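Local coordinates for extracellular solute-binding protein, family 1 (Trichodesmium erythraeum IMS101, PDB 6G7N) that binds ferric iron as the solute-binding protein of what is probably an ABC-type iron uptake system, at residues 7-12 / 268-273. Numbering follows the deposited sequence.
Sequences SSRHYD and NNEYPV. With DAL (D-alanine), chain C.
R9 and N268 meet through two similar first torsions: each carries CG anti to its own backbone nitrogen (chi1 174° for R9, -167° for N268). The R9 chain then bends at chi2, and its guanidinium comes to lie against N268. CB of N268 sits over one face of that group, 3.9 Å from R9 NH2 and toward its rim. The same CB touches the Y11 ring, 3.7 Å from Y11 CE2. Ring and N268 amide are nearly parallel, with 18° between their planes.

E270 supplies the charge opposite R9. R9 NE and E270 OE2 form a long salt bridge of 3.4 Å, with the two flat groups well tilted from each other. S234 bonds both R9 NE and E270 OE1, S99 also bonds OE1, and R9 NH2 has a further partner in the carbonyl of F264. N268 ND2 gives a nearly straight hydrogen bond of 2.8 Å to the anti lone pair of E270 OE2. With N268 cut back to alanine, the CB contacts would stay, but E270 OE2 and R201, which bonds N268 OD1, would probably each lose a partner, and a gap would probably open beside the hydroxyl end of Y11.

Y11 OH lies 2.8 Å from OXT of the bound D-alanine, which approaches at the ring edge. R101 pairs with E270 OE2 and also bonds this ligand. The arrangement forms one wall of the ligand pocket in a periplasmic-binding-protein fold, next to the ferric site of Y141, Y197 and Y198.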
ATOM      1  N   SER A   7       8.688 -13.345   1.686  1.00 13.68           N
ATOM      2  CA  SER A   7       7.938 -12.248   1.065  1.00 13.51           C
ATOM      3  C   SER A   7       6.541 -12.664   0.650  1.00 13.80           C
ATOM      4  O   SER A   7       6.336 -13.745   0.093  1.00 15.53           O
ATOM      5  CB  SER A   7       8.665 -11.728  -0.167  1.00 14.22           C
ATOM      6  OG  SER A   7       7.930 -10.677  -0.766  1.00 15.28           O
ATOM      7  N   SER A   8       5.594 -11.756   0.883  1.00 13.41           N
ATOM      8  CA  SER A   8       4.250 -11.861   0.298  1.00 14.67           C
ATOM      9  C   SER A   8       4.060 -11.031  -0.985  1.00 14.67           C
ATOM     10  O   SER A   8       2.963 -10.976  -1.547  1.00 18.84           O
ATOM     11  CB  SER A   8       3.208 -11.454   1.345  1.00 15.35           C
ATOM     12  OG  SER A   8       3.303 -10.076   1.657  1.00 16.08           O
ATOM     13  N   ARG A   9       5.128 -10.352  -1.406  1.00 14.46           N
ATOM     14  CA  ARG A   9       5.094  -9.262  -2.413  1.00 14.46           C
ATOM     15  C   ARG A   9       5.865  -9.610  -3.692  1.00 15.02           C
ATOM     16  O   ARG A   9       6.033  -8.769  -4.583  1.00 15.93           O
ATOM     17  CB  ARG A   9       5.634  -7.976  -1.718  1.00 14.36           C
ATOM     18  CG  ARG A   9       5.848  -6.683  -2.542  1.00 14.92           C
ATOM     19  CD  ARG A   9       4.655  -6.197  -3.351  1.00 14.84           C
ATOM     20  NE  ARG A   9       4.970  -4.977  -4.091  1.00 14.39           N
ATOM     21  CZ  ARG A   9       5.697  -4.958  -5.202  1.00 14.02           C
ATOM     22  NH1 ARG A   9       6.151  -6.072  -5.744  1.00 14.17           N
ATOM     23  NH2 ARG A   9       5.967  -3.788  -5.783  1.00 13.78           N
ATOM     24  N   HIS A  10       6.283 -10.867  -3.824  1.00 14.70           N
ATOM     25  CA  HIS A  10       7.025 -11.283  -5.007  1.00 14.75           C
ATOM     26  C   HIS A  10       6.097 -11.344  -6.231  1.00 14.99           C
ATOM     27  O   HIS A  10       5.022 -11.934  -6.186  1.00 17.03           O
ATOM     28  CB  HIS A  10       7.664 -12.673  -4.773  1.00 15.95           C
ATOM     29  CG  HIS A  10       8.273 -13.279  -5.996  1.00 16.19           C
ATOM     30  ND1 HIS A  10       9.553 -12.991  -6.422  1.00 16.50           N
ATOM     31  CD2 HIS A  10       7.748 -14.152  -6.887  1.00 19.60           C
ATOM     32  CE1 HIS A  10       9.790 -13.689  -7.526  1.00 17.50           C
ATOM     33  NE2 HIS A  10       8.706 -14.388  -7.832  1.00 19.52           N
ATOM     34  N   TYR A  11       6.572 -10.788  -7.341  1.00 14.89           N
ATOM     35  CA  TYR A  11       6.024 -11.005  -8.690  1.00 16.10           C
ATOM     36  C   TYR A  11       7.111 -11.641  -9.546  1.00 16.40           C
ATOM     37  O   TYR A  11       8.297 -11.464  -9.279  1.00 16.87           O
ATOM     38  CB  TYR A  11       5.508  -9.699  -9.297  1.00 18.10           C
ATOM     39  CG  TYR A  11       4.257  -9.239  -8.617  1.00 18.15           C
ATOM     40  CD1 TYR A  11       3.016  -9.774  -8.938  1.00 24.93           C
ATOM     41  CD2 TYR A  11       4.309  -8.330  -7.565  1.00 17.94           C
ATOM     42  CE1 TYR A  11       1.870  -9.358  -8.262  1.00 26.33           C
ATOM     43  CE2 TYR A  11       3.182  -7.924  -6.885  1.00 18.15           C
ATOM     44  CZ  TYR A  11       1.961  -8.426  -7.237  1.00 21.09           C
ATOM     45  OH  TYR A  11       0.833  -8.013  -6.553  1.00 25.59           O
ATOM     46  N   ASP A  12       6.731 -12.375 -10.598  1.00 17.35           N
ATOM     47  CA  ASP A  12       7.690 -13.106 -11.454  0.50 17.21           C
ATOM     48  C   ASP A  12       8.809 -12.233 -11.994  1.00 16.40           C
ATOM     49  O   ASP A  12       9.964 -12.660 -12.105  1.00 18.28           O
ATOM     50  CB  ASP A  12       6.938 -13.750 -12.641  0.50 18.22           C
ATOM     51  CG  ASP A  12       7.758 -14.823 -13.363  0.50 19.77           C
ATOM     52  OD1 ASP A  12       8.415 -15.621 -12.674  0.50 22.72           O
ATOM     53  OD2 ASP A  12       7.726 -14.888 -14.612  0.50 25.33           O
ATOM     54  N   ASN A 268       4.467  -4.199 -10.017  1.00 14.05           N
ATOM     55  CA  ASN A 268       3.087  -4.069  -9.597  1.00 13.52           C
ATOM     56  C   ASN A 268       2.475  -2.718  -9.911  1.00 12.49           C
ATOM     57  O   ASN A 268       1.521  -2.315  -9.236  1.00 12.07           O
ATOM     58  CB  ASN A 268       2.921  -4.400  -8.105  1.00 13.97           C
ATOM     59  CG  ASN A 268       1.466  -4.574  -7.700  1.00 14.07           C
ATOM     60  OD1 ASN A 268       0.657  -5.142  -8.471  1.00 15.39           O
ATOM     61  ND2 ASN A 268       1.122  -4.144  -6.480  1.00 15.15           N
ATOM     62  N   ASN A 269       2.994  -2.020 -10.909  1.00 11.91           N
ATOM     63  CA  ASN A 269       2.449  -0.723 -11.285  1.00 12.02           C
ATOM     64  C   ASN A 269       2.358   0.265 -10.134  1.00 11.31           C
ATOM     65  O   ASN A 269       1.441   1.076 -10.080  1.00 11.56           O
ATOM     66  CB  ASN A 269       1.089  -0.871 -11.979  1.00 12.51           C
ATOM     67  CG  ASN A 269       1.164  -1.775 -13.171  1.00 13.39           C
ATOM     68  OD1 ASN A 269       1.907  -1.518 -14.103  1.00 15.65           O
ATOM     69  ND2 ASN A 269       0.410  -2.868 -13.134  1.00 15.41           N
ATOM     70  N   GLU A 270       3.358   0.214  -9.248  1.00 10.87           N
ATOM     71  CA  GLU A 270       3.523   1.133  -8.127  1.00 10.75           C
ATOM     72  C   GLU A 270       4.514   2.245  -8.504  1.00 10.65           C
ATOM     73  O   GLU A 270       5.197   2.171  -9.540  1.00 12.28           O
ATOM     74  CB  GLU A 270       3.936   0.368  -6.855  1.00 11.24           C
ATOM     75  CG  GLU A 270       2.808  -0.496  -6.351  1.00 11.35           C
ATOM     76  CD  GLU A 270       3.120  -1.248  -5.067  1.00 11.48           C
ATOM     77  OE1 GLU A 270       3.621  -0.619  -4.084  1.00 11.80           O
ATOM     78  OE2 GLU A 270       2.829  -2.468  -4.998  1.00 13.15           O
ATOM     79  N   TYR A 271       4.562   3.266  -7.656  1.00 10.53           N
ATOM     80  CA  TYR A 271       5.527   4.347  -7.813  1.00 10.73           C
ATOM     81  C   TYR A 271       6.816   3.980  -7.099  1.00 10.34           C
ATOM     82  O   TYR A 271       6.797   3.349  -6.048  1.00 10.90           O
ATOM     83  CB  TYR A 271       4.969   5.636  -7.195  1.00 10.88           C
ATOM     84  CG  TYR A 271       3.694   6.154  -7.826  1.00 11.05           C
ATOM     85  CD1 TYR A 271       3.748   7.008  -8.922  1.00 12.21           C
ATOM     86  CD2 TYR A 271       2.439   5.788  -7.366  1.00 11.62           C
ATOM     87  CE1 TYR A 271       2.588   7.467  -9.542  1.00 13.01           C
ATOM     88  CE2 TYR A 271       1.263   6.247  -7.989  1.00 12.03           C
ATOM     89  CZ  TYR A 271       1.351   7.079  -9.072  1.00 13.01           C
ATOM     90  OH  TYR A 271       0.165   7.507  -9.673  1.00 14.58           O
ATOM     91  N   PRO A 272       7.963   4.455  -7.599  1.00 10.46           N
ATOM     92  CA  PRO A 272       9.200   4.357  -6.825  1.00  9.99           C
ATOM     93  C   PRO A 272       9.117   5.180  -5.575  1.00  9.32           C
ATOM     94  O   PRO A 272       8.351   6.144  -5.499  1.00 11.07           O
ATOM     95  CB  PRO A 272      10.277   4.964  -7.756  1.00 11.05           C
ATOM     96  CG  PRO A 272       9.633   4.988  -9.094  1.00 13.14           C
ATOM     97  CD  PRO A 272       8.185   5.195  -8.854  1.00 11.91           C
ATOM     98  N   VAL A 273       9.910   4.818  -4.549  1.00  9.45           N
ATOM     99  CA  VAL A 273      10.092   5.704  -3.397  1.00  9.57           C
ATOM    100  C   VAL A 273      11.249   6.687  -3.583  1.00  9.57           C
ATOM    101  O   VAL A 273      11.268   7.722  -2.913  1.00 10.92           O
ATOM    102  CB  VAL A 273      10.248   4.951  -2.059  1.00 10.02           C
ATOM    103  CG1 VAL A 273       9.058   4.054  -1.808  1.00 10.45           C
ATOM    104  CG2 VAL A 273      11.554   4.190  -1.984  1.00 10.67           C
TER
HETATM  105  N   DAL C 401      -2.534  -7.125  -3.075  0.80 20.99           N
HETATM  106  CA  DAL C 401      -1.223  -7.468  -3.719  0.80 22.85           C
HETATM  107  CB  DAL C 401      -0.576  -8.649  -3.012  0.80 27.91           C
HETATM  108  C   DAL C 401      -0.290  -6.306  -3.811  0.80 18.87           C
HETATM  109  O   DAL C 401      -0.759  -5.196  -3.487  0.80 16.87           O
HETATM  110  OXT DAL C 401       0.889  -6.519  -4.205  0.80 21.78           O